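Local coordinates for uncharacterized protein lp_1913 (Lactobacillus plantarum, PDB 3FLH), which is of unknown function but has a rhodanese-like fold, although without any cysteine in its chain it probably cannot act as a classical thiosulfate sulfurtransferase, at residues L9-Y12 with L13-Y16; D37-A41 with P42-K46; A62-I65 with G66-D69; A89-V92 with L93-G97. One frame throughout, in Å; residues are numbered along the deposited sequence.

Interaction 1: residues L9-Y12 with L13-Y16; sequences LTTY and LSLY
Y12, in the last turn of helix 3-13, and Y16, four residues on at the start of strand 16-17, lean their phenol rings together at a slant: the planes stand 40° apart. The outer halves of the rings do the touching, with Y12 CE2 lying 3.5 Å from Y16 CE1. At the rim the Y16 hydroxyl donates to that of Y12, OH to OH 3.0 Å. Y12 reaches this place because its CG is anti to the backbone N (chi1 -174°), while Y16, with CG anti to its carbonyl carbon (chi1 -63°), turns its ring back toward Y12, its edge near the carbonyl oxygen of Y12, 3.4 Å from Y16 CD1. Both hydroxyls have second partners, K87 for Y16 and T83 of the second subunit for Y12, so the pair links the helix end to a neighbouring chain.

In the backbone, L13 N bonds to L9 O at 3.0 Å, and L15 N bonds to Y12 O at 3.2 Å, three residues back rather than four, as the helix gives way to the turn. S14 folds its hydroxyl back, and OG donates to T11 O at 2.5 Å, a length that is probably underestimated. L15 lays its branched end beside the same carbonyls, with CG 3.5 Å from T11 O, and also packs on K87 and L90.

The whole is a helix C-terminus followed by a type I beta turn from L13 to Y16, leading into strand 16-17, outermost in the parallel sheet of this chain.

Interaction 2: residues D37-A41 with P42-K46; sequences DVRNA and PAQVK
Q44 stretches its side chain alongside D37, sliding past it in the opposite direction, and its amide nitrogen is held by two backbone carbonyls at once. Q44 NE2 donates to R39 O at 3.0 Å, almost straight and in the amide plane, and to D37 O at 2.9 Å, a more bent bond that meets the carbonyl from above its plane. The amide lies stacked against the D37 carboxylate with the two planes only 17° apart, Q44 CD sitting 3.3 Å from D37 OD1.

That carboxylate is itself fixed by R39. The arginine grips it side-on, NE to OD1 at 2.9 Å and NH2 to OD2 at 2.9 Å, while the backbone N of R39 meets OD1 to form an Asx turn. An Asp-Val-Arg sequence at the end of this strand is familiar from rhodanese-like domains, and here the turn carries the chain away from strand 33-37. The arginine chain bends at chi3 (-63°), which brings the guanidinium round to the acid; the A43 carbonyl carbon lies over one face, toward the rim, and NH1 has a second acid in D48.

A41 and P42 form the outer corner, where the peptide link to proline holds A41 CB close to P42 CD, 3.4 Å. Q44 N bonds weakly to A41 O (3.0 Å), while N40 O weakly receives both A43 N and Q44 N. Q44 also packs on P57.

Interaction 3: residues A62-I65 with G66-D69; sequences ATRI and GELD
This is a local, surface contact at the C-terminal end of helix 58-64, where R64 and I65 meet E67 and L68 as the chain turns toward strand 73-77. Its backbone core is a single bond, E67 N to R64 O at 3.2 Å, nearly straight at the hydrogen (161°).

Over this bond R64 and E67 reach for each other. The E67 carboxylate comes to the edge of the guanidinium, near its plane, where OE1 forms a weak salt bridge with R64 NE at 3.4 Å. E67 has an unusual first torsion, chi1 -29°, that swings CG down to 3.1 Å from R64 O and leaves the acid lying along the arginine's own CB. R64 also donates through NH1 to A55 O, tying the turn to strand 54-55. With an alanine here, E67 would probably lose its charged mate and the A55 carbonyl the donor that joins it to the helix.

The turn belongs to the crossover that carries the chain from strand 54-55 through helix 58-64 to strand 73-77 in the parallel sheet of the rhodanese-like fold. On the side facing helix 85-95, where both pack on L93, I65 and L68 meet roughly at right angles, CG1 of I65 to CD1 of L68 at 3.8 Å. A water bridges the two backbones, donating to I65 O at 2.9 Å and to L68 O at 2.7 Å.

Interaction 4: residues A89-V92 with L93-G97; sequences ALLV and LLSAG
L94 can be followed outward along the flank of L90, one helical turn earlier. Its CB passes L90 O at 3.5 Å. CG, placed beside the backbone N and anti to the carbonyl carbon (chi1 -58°), comes closer still, 3.2 Å from the same oxygen, while also touching L90 CD1. From there the CD1 branch ends against L90, 3.8 Å from its CG. The two side chains lie aslant, and their outer faces meet L9 of the third subunit. L90 additionally packs on L15 and on A100 of strand 99-103, filling the seam between helix and sheet. A serine in its place would probably leave a gap beside L94 CD1 and take hydrocarbon cover from both A100 and L15.

The backbone under these leucines is regular: L94 N bonds to L90 O at 2.9 Å with a nearly linear hydrogen (175°). Further on, L91 O is gripped twice, by S95 N at 2.9 Å and by S95 OG at 2.7 Å, the two donors coming from opposite faces of the carbonyl plane. S95 turns its hydroxyl back along the helix to L91, OG lying 3.6 Å from L91 CD1. A96 N adds a weak bond to V92 O, and G97 closes the helix in a Schellman motif.

The chemistry is thus divided by position: leucines supply the apolar faces of helix 85-95, which crosses between strands 73-77 and 99-103, while a serine hydroxyl gives L91 O a second donor, and G97, at a positive phi that suits glycine, ends the helix.

In the fold
Interaction 4 is the hub of the set. Its helix touches interaction 1 where L90 CD2 lies 3.6 Å from L15 O, and interaction 3 where I65 CD1 meets L93 CD2 at 3.5 Å. With interaction 2 it makes lighter contact, V38 CG1 to A89 CB at 4.1 Å. Interactions 1 and 2 lie on opposite sides of the chain's centre, their centres about 26 Å apart, and helix 85-95 touches both. In rhodaneses the catalytic loop joins strand to helix at the position of the link between 73-77 and 85-95; any such site here is inferred from relatives. Interaction 2 borders this link through R39 on D78 and W79, whereas interaction 1 reaches the start of the helix, Y16 bonding K87.

Interaction 1: residues L9-Y12 with L13-Y16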
ATOM      1  N   LEU B   9      -3.640   5.319 -11.804  1.00 11.93           N
ATOM      2  CA  LEU B   9      -4.548   5.650 -10.707  1.00 14.21           C
ATOM      3  C   LEU B   9      -5.926   5.025 -10.888  1.00 14.08           C
ATOM      4  O   LEU B   9      -6.530   4.527  -9.934  1.00 11.05           O
ATOM      5  CB  LEU B   9      -4.704   7.165 -10.587  1.00 10.46           C
ATOM      6  CG  LEU B   9      -3.533   7.965 -10.018  1.00  9.27           C
ATOM      7  CD1 LEU B   9      -3.753   9.429 -10.315  1.00  8.18           C
ATOM      8  CD2 LEU B   9      -3.412   7.726  -8.515  1.00  8.13           C
ATOM      9  N   THR B  10      -6.427   5.062 -12.118  1.00 11.19           N
ATOM     10  CA  THR B  10      -7.747   4.511 -12.425  1.00 12.36           C
ATOM     11  C   THR B  10      -7.789   3.002 -12.224  1.00 12.96           C
ATOM     12  O   THR B  10      -8.746   2.470 -11.659  1.00 11.64           O
ATOM     13  CB  THR B  10      -8.156   4.813 -13.885  1.00 11.62           C
ATOM     14  OG1 THR B  10      -8.128   6.234 -14.107  1.00 10.00           O
ATOM     15  CG2 THR B  10      -9.564   4.276 -14.166  1.00  9.62           C
ATOM     16  N   THR B  11      -6.758   2.310 -12.692  1.00 12.48           N
ATOM     17  CA  THR B  11      -6.721   0.857 -12.551  1.00 13.77           C
ATOM     18  C   THR B  11      -6.448   0.431 -11.114  1.00  8.18           C
ATOM     19  O   THR B  11      -7.050  -0.527 -10.618  1.00  8.41           O
ATOM     20  CB  THR B  11      -5.648   0.233 -13.459  1.00 14.55           C
ATOM     21  OG1 THR B  11      -5.886   0.628 -14.819  1.00 22.00           O
ATOM     22  CG2 THR B  11      -5.699  -1.290 -13.370  1.00  8.46           C
ATOM     23  N   TYR B  12      -5.542   1.141 -10.444  1.00  9.39           N
ATOM     24  CA  TYR B  12      -5.193   0.809  -9.060  1.00  8.98           C
ATOM     25  C   TYR B  12      -6.404   1.013  -8.138  1.00 11.88           C
ATOM     26  O   TYR B  12      -6.681   0.182  -7.272  1.00  8.25           O
ATOM     27  CB  TYR B  12      -4.018   1.678  -8.582  1.00  4.58           C
ATOM     28  CG  TYR B  12      -3.488   1.311  -7.205  1.00 14.63           C
ATOM     29  CD1 TYR B  12      -2.479   0.360  -7.054  1.00 19.08           C
ATOM     30  CD2 TYR B  12      -4.008   1.903  -6.057  1.00 18.53           C
ATOM     31  CE1 TYR B  12      -1.999   0.006  -5.792  1.00 25.09           C
ATOM     32  CE2 TYR B  12      -3.538   1.555  -4.787  1.00 17.83           C
ATOM     33  CZ  TYR B  12      -2.538   0.608  -4.662  1.00 24.73           C
ATOM     34  OH  TYR B  12      -2.083   0.245  -3.412  1.00 30.60           O
ATOM     35  N   LEU B  13      -7.122   2.119  -8.325  1.00 11.51           N
ATOM     36  CA  LEU B  13      -8.287   2.402  -7.500  1.00  9.31           C
ATOM     37  C   LEU B  13      -9.439   1.445  -7.799  1.00 12.30           C
ATOM     38  O   LEU B  13     -10.255   1.158  -6.922  1.00 13.39           O
ATOM     39  CB  LEU B  13      -8.742   3.859  -7.686  1.00  8.49           C
ATOM     40  CG  LEU B  13      -7.842   4.911  -7.035  1.00 16.60           C
ATOM     41  CD1 LEU B  13      -8.287   6.314  -7.411  1.00 13.71           C
ATOM     42  CD2 LEU B  13      -7.881   4.724  -5.512  1.00 14.77           C
ATOM     43  N   SER B  14      -9.500   0.935  -9.028  1.00 12.43           N
ATOM     44  CA  SER B  14     -10.570   0.003  -9.404  1.00 11.87           C
ATOM     45  C   SER B  14     -10.447  -1.314  -8.644  1.00 10.65           C
ATOM     46  O   SER B  14     -11.340  -2.160  -8.706  1.00 10.53           O
ATOM     47  CB  SER B  14     -10.538  -0.291 -10.908  1.00 13.11           C
ATOM     48  OG  SER B  14      -9.443  -1.122 -11.242  1.00 14.60           O
ATOM     49  N   LEU B  15      -9.334  -1.489  -7.940  1.00  9.42           N
ATOM     50  CA  LEU B  15      -9.094  -2.707  -7.171  1.00 10.51           C
ATOM     51  C   LEU B  15      -9.728  -2.616  -5.790  1.00 10.83           C
ATOM     52  O   LEU B  15      -9.948  -3.635  -5.135  1.00 17.65           O
ATOM     53  CB  LEU B  15      -7.591  -2.939  -6.999  1.00 11.89           C
ATOM     54  CG  LEU B  15      -6.737  -3.105  -8.254  1.00 13.26           C
ATOM     55  CD1 LEU B  15      -5.274  -3.119  -7.853  1.00 15.47           C
ATOM     56  CD2 LEU B  15      -7.120  -4.395  -8.986  1.00 13.27           C
ATOM     57  N   TYR B  16     -10.026  -1.396  -5.354  1.00 12.76           N
ATOM     58  CA  TYR B  16     -10.595  -1.183  -4.028  1.00 13.18           C
ATOM     59  C   TYR B  16     -12.061  -0.783  -3.983  1.00 14.80           C
ATOM     60  O   TYR B  16     -12.636  -0.329  -4.973  1.00 12.14           O
ATOM     61  CB  TYR B  16      -9.801  -0.108  -3.272  1.00 15.85           C
ATOM     62  CG  TYR B  16      -8.359  -0.447  -2.975  1.00 18.46           C
ATOM     63  CD1 TYR B  16      -7.372  -0.308  -3.951  1.00 17.46           C
ATOM     64  CD2 TYR B  16      -7.976  -0.882  -1.706  1.00 16.44           C
ATOM     65  CE1 TYR B  16      -6.035  -0.587  -3.667  1.00 22.30           C
ATOM     66  CE2 TYR B  16      -6.643  -1.166  -1.408  1.00 23.66           C
ATOM     67  CZ  TYR B  16      -5.677  -1.015  -2.394  1.00 22.07           C
ATOM     68  OH  TYR B  16      -4.356  -1.291  -2.110  1.00 22.04           O
TER

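Interaction 2: residues D37-A41 with P42-K46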
ATOM      1  N   ASP B  37     -12.556 -12.421   5.319  1.00 10.42           N
ATOM      2  CA  ASP B  37     -11.434 -12.092   6.197  1.00 11.57           C
ATOM      3  C   ASP B  37     -10.316 -13.041   5.772  1.00 11.12           C
ATOM      4  O   ASP B  37     -10.357 -14.224   6.093  1.00 11.09           O
ATOM      5  CB  ASP B  37     -11.822 -12.362   7.659  1.00  6.65           C
ATOM      6  CG  ASP B  37     -10.803 -11.847   8.644  1.00  8.56           C
ATOM      7  OD1 ASP B  37      -9.586 -12.035   8.414  1.00 14.32           O
ATOM      8  OD2 ASP B  37     -11.214 -11.245   9.669  1.00 14.08           O
ATOM      9  N   VAL B  38      -9.325 -12.534   5.047  1.00 15.93           N
ATOM     10  CA  VAL B  38      -8.241 -13.393   4.576  1.00 13.63           C
ATOM     11  C   VAL B  38      -7.003 -13.423   5.465  1.00 16.72           C
ATOM     12  O   VAL B  38      -5.938 -13.859   5.028  1.00 17.14           O
ATOM     13  CB  VAL B  38      -7.811 -13.011   3.143  1.00  8.70           C
ATOM     14  CG1 VAL B  38      -9.018 -13.063   2.211  1.00 11.46           C
ATOM     15  CG2 VAL B  38      -7.195 -11.623   3.132  1.00 10.49           C
ATOM     16  N   ARG B  39      -7.136 -12.964   6.708  1.00 14.29           N
ATOM     17  CA  ARG B  39      -6.010 -12.970   7.645  1.00 20.26           C
ATOM     18  C   ARG B  39      -5.621 -14.419   7.960  1.00 23.37           C
ATOM     19  O   ARG B  39      -6.404 -15.338   7.729  1.00 20.03           O
ATOM     20  CB  ARG B  39      -6.388 -12.263   8.956  1.00 14.05           C
ATOM     21  CG  ARG B  39      -6.611 -10.753   8.869  1.00 15.04           C
ATOM     22  CD  ARG B  39      -7.036 -10.189  10.232  1.00 12.76           C
ATOM     23  NE  ARG B  39      -8.318 -10.743  10.673  1.00 15.22           N
ATOM     24  CZ  ARG B  39      -8.763 -10.721  11.928  1.00 16.22           C
ATOM     25  NH1 ARG B  39      -8.033 -10.171  12.891  1.00 12.54           N
ATOM     26  NH2 ARG B  39      -9.942 -11.260  12.224  1.00  9.92           N
ATOM     27  N   ASN B  40      -4.415 -14.622   8.489  1.00 26.80           N
ATOM     28  CA  ASN B  40      -3.965 -15.964   8.839  1.00 23.54           C
ATOM     29  C   ASN B  40      -4.803 -16.515   9.992  1.00 30.35           C
ATOM     30  O   ASN B  40      -5.254 -15.766  10.862  1.00 24.91           O
ATOM     31  CB  ASN B  40      -2.476 -15.963   9.214  1.00 32.92           C
ATOM     32  CG  ASN B  40      -2.116 -14.873  10.209  1.00 46.29           C
ATOM     33  OD1 ASN B  40      -1.371 -13.944   9.883  1.00 50.72           O
ATOM     34  ND2 ASN B  40      -2.643 -14.979  11.426  1.00 44.33           N
ATOM     35  N   ALA B  41      -5.012 -17.829   9.984  1.00 30.52           N
ATOM     36  CA  ALA B  41      -5.818 -18.505  10.997  1.00 32.45           C
ATOM     37  C   ALA B  41      -5.599 -18.055  12.445  1.00 33.40           C
ATOM     38  O   ALA B  41      -6.554 -17.693  13.131  1.00 27.36           O
ATOM     39  CB  ALA B  41      -5.617 -20.020  10.889  1.00 27.86           C
ATOM     40  N   PRO B  42      -4.343 -18.067  12.929  1.00 29.65           N
ATOM     41  CA  PRO B  42      -4.085 -17.652  14.312  1.00 32.53           C
ATOM     42  C   PRO B  42      -4.673 -16.298  14.701  1.00 29.20           C
ATOM     43  O   PRO B  42      -5.202 -16.141  15.798  1.00 24.52           O
ATOM     44  CB  PRO B  42      -2.558 -17.681  14.405  1.00 33.46           C
ATOM     45  CG  PRO B  42      -2.123 -17.408  13.001  1.00 40.96           C
ATOM     46  CD  PRO B  42      -3.079 -18.252  12.194  1.00 37.20           C
ATOM     47  N   ALA B  43      -4.590 -15.327  13.797  1.00 26.26           N
ATOM     48  CA  ALA B  43      -5.111 -13.993  14.070  1.00 25.83           C
ATOM     49  C   ALA B  43      -6.632 -13.982  14.203  1.00 26.63           C
ATOM     50  O   ALA B  43      -7.195 -13.227  14.998  1.00 20.97           O
ATOM     51  CB  ALA B  43      -4.680 -13.033  12.972  1.00 31.80           C
ATOM     52  N   GLN B  44      -7.292 -14.830  13.424  1.00 22.62           N
ATOM     53  CA  GLN B  44      -8.746 -14.906  13.430  1.00 24.08           C
ATOM     54  C   GLN B  44      -9.351 -15.575  14.667  1.00 26.32           C
ATOM     55  O   GLN B  44     -10.575 -15.634  14.818  1.00 20.77           O
ATOM     56  CB  GLN B  44      -9.225 -15.598  12.152  1.00 27.07           C
ATOM     57  CG  GLN B  44      -8.818 -14.836  10.897  1.00 27.19           C
ATOM     58  CD  GLN B  44      -9.777 -15.056   9.751  1.00 39.03           C
ATOM     59  OE1 GLN B  44     -10.994 -14.953   9.926  1.00 37.60           O
ATOM     60  NE2 GLN B  44      -9.242 -15.340   8.566  1.00 21.07           N
ATOM     61  N   VAL B  45      -8.491 -16.071  15.553  1.00 27.04           N
ATOM     62  CA  VAL B  45      -8.934 -16.710  16.787  1.00 22.53           C
ATOM     63  C   VAL B  45      -9.473 -15.659  17.772  1.00 21.94           C
ATOM     64  O   VAL B  45     -10.278 -15.973  18.654  1.00 17.33           O
ATOM     65  CB  VAL B  45      -7.768 -17.502  17.452  1.00 23.27           C
ATOM     66  CG1 VAL B  45      -8.198 -18.050  18.809  1.00 22.48           C
ATOM     67  CG2 VAL B  45      -7.338 -18.648  16.538  1.00 25.85           C
ATOM     68  N   LYS B  46      -9.034 -14.413  17.611  1.00 16.25           N
ATOM     69  CA  LYS B  46      -9.488 -13.325  18.481  1.00 17.78           C
ATOM     70  C   LYS B  46     -10.935 -12.954  18.166  1.00 15.00           C
ATOM     71  O   LYS B  46     -11.546 -12.155  18.874  1.00 14.86           O
ATOM     72  CB  LYS B  46      -8.601 -12.086  18.309  1.00 20.70           C
ATOM     73  CG  LYS B  46      -7.134 -12.317  18.646  1.00 25.12           C
ATOM     74  CD  LYS B  46      -6.354 -11.011  18.632  1.00 39.86           C
ATOM     75  CE  LYS B  46      -6.804 -10.079  19.753  1.00 37.55           C
ATOM     76  NZ  LYS B  46      -6.576 -10.694  21.101  1.00 44.88           N
TER

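Interaction 3: residues A62-I65 with G66-D69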
ATOM      1  N   ALA B  62      -7.728 -20.195  -2.580  1.00 16.85           N
ATOM      2  CA  ALA B  62      -7.794 -20.954  -3.831  1.00 19.42           C
ATOM      3  C   ALA B  62      -8.465 -22.315  -3.647  1.00 18.25           C
ATOM      4  O   ALA B  62      -9.159 -22.806  -4.544  1.00 22.12           O
ATOM      5  CB  ALA B  62      -6.389 -21.140  -4.414  1.00 15.30           C
ATOM      6  N   THR B  63      -8.262 -22.913  -2.480  1.00 15.04           N
ATOM      7  CA  THR B  63      -8.837 -24.220  -2.169  1.00 22.51           C
ATOM      8  C   THR B  63     -10.330 -24.181  -1.834  1.00 21.69           C
ATOM      9  O   THR B  63     -11.085 -25.067  -2.240  1.00 20.67           O
ATOM     10  CB  THR B  63      -8.100 -24.878  -0.973  1.00 28.05           C
ATOM     11  OG1 THR B  63      -6.727 -25.112  -1.322  1.00 26.71           O
ATOM     12  CG2 THR B  63      -8.759 -26.209  -0.606  1.00 34.22           C
ATOM     13  N   ARG B  64     -10.748 -23.152  -1.102  1.00 27.21           N
ATOM     14  CA  ARG B  64     -12.143 -23.016  -0.671  1.00 26.10           C
ATOM     15  C   ARG B  64     -12.980 -22.062  -1.518  1.00 35.96           C
ATOM     16  O   ARG B  64     -14.108 -21.719  -1.155  1.00 30.87           O
ATOM     17  CB  ARG B  64     -12.180 -22.554   0.784  1.00 27.72           C
ATOM     18  CG  ARG B  64     -11.559 -23.537   1.769  1.00 28.95           C
ATOM     19  CD  ARG B  64     -11.526 -22.954   3.172  1.00 36.86           C
ATOM     20  NE  ARG B  64     -12.828 -22.406   3.543  1.00 31.20           N
ATOM     21  CZ  ARG B  64     -13.032 -21.554   4.541  1.00 27.13           C
ATOM     22  NH1 ARG B  64     -12.023 -21.137   5.292  1.00 21.09           N
ATOM     23  NH2 ARG B  64     -14.254 -21.106   4.775  1.00 37.13           N
ATOM     24  N   ILE B  65     -12.435 -21.652  -2.654  1.00 33.00           N
ATOM     25  CA  ILE B  65     -13.132 -20.720  -3.521  1.00 37.77           C
ATOM     26  C   ILE B  65     -14.327 -21.369  -4.223  1.00 38.73           C
ATOM     27  O   ILE B  65     -15.141 -20.686  -4.847  1.00 34.54           O
ATOM     28  CB  ILE B  65     -12.148 -20.117  -4.555  1.00 34.63           C
ATOM     29  CG1 ILE B  65     -12.679 -18.775  -5.054  1.00 38.12           C
ATOM     30  CG2 ILE B  65     -11.936 -21.085  -5.708  1.00 38.24           C
ATOM     31  CD1 ILE B  65     -11.672 -18.008  -5.866  1.00 42.12           C
ATOM     32  N   GLY B  66     -14.433 -22.690  -4.097  1.00 37.54           N
ATOM     33  CA  GLY B  66     -15.529 -23.412  -4.720  1.00 28.78           C
ATOM     34  C   GLY B  66     -16.798 -23.393  -3.887  1.00 32.59           C
ATOM     35  O   GLY B  66     -17.827 -23.931  -4.296  1.00 37.88           O
ATOM     36  N   GLU B  67     -16.731 -22.769  -2.717  1.00 35.39           N
ATOM     37  CA  GLU B  67     -17.886 -22.686  -1.823  1.00 31.52           C
ATOM     38  C   GLU B  67     -18.525 -21.308  -1.926  1.00 30.60           C
ATOM     39  O   GLU B  67     -19.451 -20.986  -1.181  1.00 28.52           O
ATOM     40  CB  GLU B  67     -17.448 -22.910  -0.376  1.00 32.10           C
ATOM     41  CG  GLU B  67     -16.235 -23.801  -0.227  1.00 39.71           C
ATOM     42  CD  GLU B  67     -15.719 -23.842   1.198  1.00 43.87           C
ATOM     43  OE1 GLU B  67     -15.811 -22.807   1.894  1.00 35.63           O
ATOM     44  OE2 GLU B  67     -15.206 -24.901   1.616  1.00 54.10           O
ATOM     45  N   LEU B  68     -18.029 -20.495  -2.852  1.00 27.13           N
ATOM     46  CA  LEU B  68     -18.538 -19.137  -3.010  1.00 29.44           C
ATOM     47  C   LEU B  68     -19.588 -18.975  -4.106  1.00 27.00           C
ATOM     48  O   LEU B  68     -19.505 -19.595  -5.162  1.00 31.83           O
ATOM     49  CB  LEU B  68     -17.367 -18.179  -3.265  1.00 30.44           C
ATOM     50  CG  LEU B  68     -16.225 -18.199  -2.236  1.00 25.73           C
ATOM     51  CD1 LEU B  68     -15.145 -17.221  -2.655  1.00 27.30           C
ATOM     52  CD2 LEU B  68     -16.754 -17.854  -0.852  1.00 20.06           C
ATOM     53  N   ASP B  69     -20.581 -18.135  -3.835  1.00 36.81           N
ATOM     54  CA  ASP B  69     -21.648 -17.865  -4.793  1.00 37.32           C
ATOM     55  C   ASP B  69     -21.098 -16.924  -5.862  1.00 36.98           C
ATOM     56  O   ASP B  69     -20.632 -15.829  -5.548  1.00 39.51           O
ATOM     57  CB  ASP B  69     -22.829 -17.199  -4.092  1.00 35.88           C
ATOM     58  CG  ASP B  69     -24.059 -17.131  -4.970  1.00 36.90           C
ATOM     59  OD1 ASP B  69     -23.930 -16.733  -6.146  1.00 40.39           O
ATOM     60  OD2 ASP B  69     -25.156 -17.474  -4.481  1.00 42.11           O
TER
HETATM   61  O   HOH W   1     -17.564 -20.999  -6.400  1.00 34.22           O

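Interaction 4: residues A89-V92 with L93-G97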
ATOM      1  N   ALA B  89      -5.165 -12.351  -2.770  1.00 10.74           N
ATOM      2  CA  ALA B  89      -6.493 -12.963  -2.735  1.00 13.61           C
ATOM      3  C   ALA B  89      -7.308 -12.411  -3.908  1.00 15.01           C
ATOM      4  O   ALA B  89      -7.980 -13.160  -4.611  1.00 13.89           O
ATOM      5  CB  ALA B  89      -7.195 -12.637  -1.414  1.00 13.03           C
ATOM      6  N   LEU B  90      -7.244 -11.093  -4.111  1.00 12.81           N
ATOM      7  CA  LEU B  90      -7.980 -10.460  -5.196  1.00 14.13           C
ATOM      8  C   LEU B  90      -7.615 -11.082  -6.541  1.00 15.44           C
ATOM      9  O   LEU B  90      -8.494 -11.347  -7.362  1.00  8.96           O
ATOM     10  CB  LEU B  90      -7.713  -8.947  -5.233  1.00 14.32           C
ATOM     11  CG  LEU B  90      -8.568  -8.112  -6.203  1.00 21.99           C
ATOM     12  CD1 LEU B  90     -10.056  -8.260  -5.848  1.00 19.40           C
ATOM     13  CD2 LEU B  90      -8.168  -6.642  -6.132  1.00 13.59           C
ATOM     14  N   LEU B  91      -6.325 -11.321  -6.764  1.00 14.84           N
ATOM     15  CA  LEU B  91      -5.863 -11.909  -8.021  1.00 14.21           C
ATOM     16  C   LEU B  91      -6.461 -13.293  -8.250  1.00 15.79           C
ATOM     17  O   LEU B  91      -6.824 -13.654  -9.375  1.00 17.63           O
ATOM     18  CB  LEU B  91      -4.332 -11.997  -8.036  1.00 12.82           C
ATOM     19  CG  LEU B  91      -3.704 -12.597  -9.299  1.00 25.44           C
ATOM     20  CD1 LEU B  91      -4.196 -11.852 -10.527  1.00 13.73           C
ATOM     21  CD2 LEU B  91      -2.182 -12.519  -9.203  1.00 27.36           C
ATOM     22  N   VAL B  92      -6.562 -14.067  -7.177  1.00  9.82           N
ATOM     23  CA  VAL B  92      -7.131 -15.406  -7.251  1.00 13.65           C
ATOM     24  C   VAL B  92      -8.606 -15.324  -7.651  1.00 14.74           C
ATOM     25  O   VAL B  92      -9.056 -16.040  -8.551  1.00 15.21           O
ATOM     26  CB  VAL B  92      -6.998 -16.134  -5.888  1.00 12.51           C
ATOM     27  CG1 VAL B  92      -7.703 -17.482  -5.933  1.00 19.49           C
ATOM     28  CG2 VAL B  92      -5.525 -16.322  -5.552  1.00 11.84           C
ATOM     29  N   LEU B  93      -9.347 -14.436  -6.992  1.00 10.41           N
ATOM     30  CA  LEU B  93     -10.772 -14.265  -7.266  1.00 13.85           C
ATOM     31  C   LEU B  93     -11.034 -13.761  -8.688  1.00 15.29           C
ATOM     32  O   LEU B  93     -11.845 -14.333  -9.422  1.00 12.33           O
ATOM     33  CB  LEU B  93     -11.391 -13.303  -6.239  1.00 10.91           C
ATOM     34  CG  LEU B  93     -11.468 -13.798  -4.792  1.00 13.61           C
ATOM     35  CD1 LEU B  93     -11.720 -12.635  -3.842  1.00 13.21           C
ATOM     36  CD2 LEU B  93     -12.586 -14.841  -4.678  1.00 21.21           C
ATOM     37  N   LEU B  94     -10.348 -12.689  -9.073  1.00 13.48           N
ATOM     38  CA  LEU B  94     -10.520 -12.127 -10.411  1.00 13.67           C
ATOM     39  C   LEU B  94     -10.077 -13.122 -11.495  1.00 18.99           C
ATOM     40  O   LEU B  94     -10.700 -13.202 -12.552  1.00 16.29           O
ATOM     41  CB  LEU B  94      -9.744 -10.807 -10.546  1.00 10.67           C
ATOM     42  CG  LEU B  94     -10.065  -9.643  -9.581  1.00 12.25           C
ATOM     43  CD1 LEU B  94      -9.192  -8.437  -9.953  1.00  7.44           C
ATOM     44  CD2 LEU B  94     -11.540  -9.261  -9.660  1.00 13.71           C
ATOM     45  N   SER B  95      -9.017 -13.888 -11.240  1.00 21.33           N
ATOM     46  CA  SER B  95      -8.554 -14.869 -12.231  1.00 21.92           C
ATOM     47  C   SER B  95      -9.568 -15.999 -12.399  1.00 20.09           C
ATOM     48  O   SER B  95      -9.648 -16.617 -13.461  1.00 25.78           O
ATOM     49  CB  SER B  95      -7.206 -15.474 -11.823  1.00 13.71           C
ATOM     50  OG  SER B  95      -6.172 -14.506 -11.865  1.00 27.56           O
ATOM     51  N   ALA B  96     -10.336 -16.262 -11.349  1.00 15.91           N
ATOM     52  CA  ALA B  96     -11.340 -17.321 -11.368  1.00 20.53           C
ATOM     53  C   ALA B  96     -12.664 -16.865 -11.979  1.00 23.59           C
ATOM     54  O   ALA B  96     -13.616 -17.641 -12.051  1.00 32.97           O
ATOM     55  CB  ALA B  96     -11.574 -17.838  -9.950  1.00 19.42           C
ATOM     56  N   GLY B  97     -12.725 -15.611 -12.412  1.00 19.12           N
ATOM     57  CA  GLY B  97     -13.946 -15.101 -13.007  1.00 24.32           C
ATOM     58  C   GLY B  97     -14.916 -14.494 -12.007  1.00 29.21           C
ATOM     59  O   GLY B  97     -16.102 -14.332 -12.301  1.00 26.49           O
TER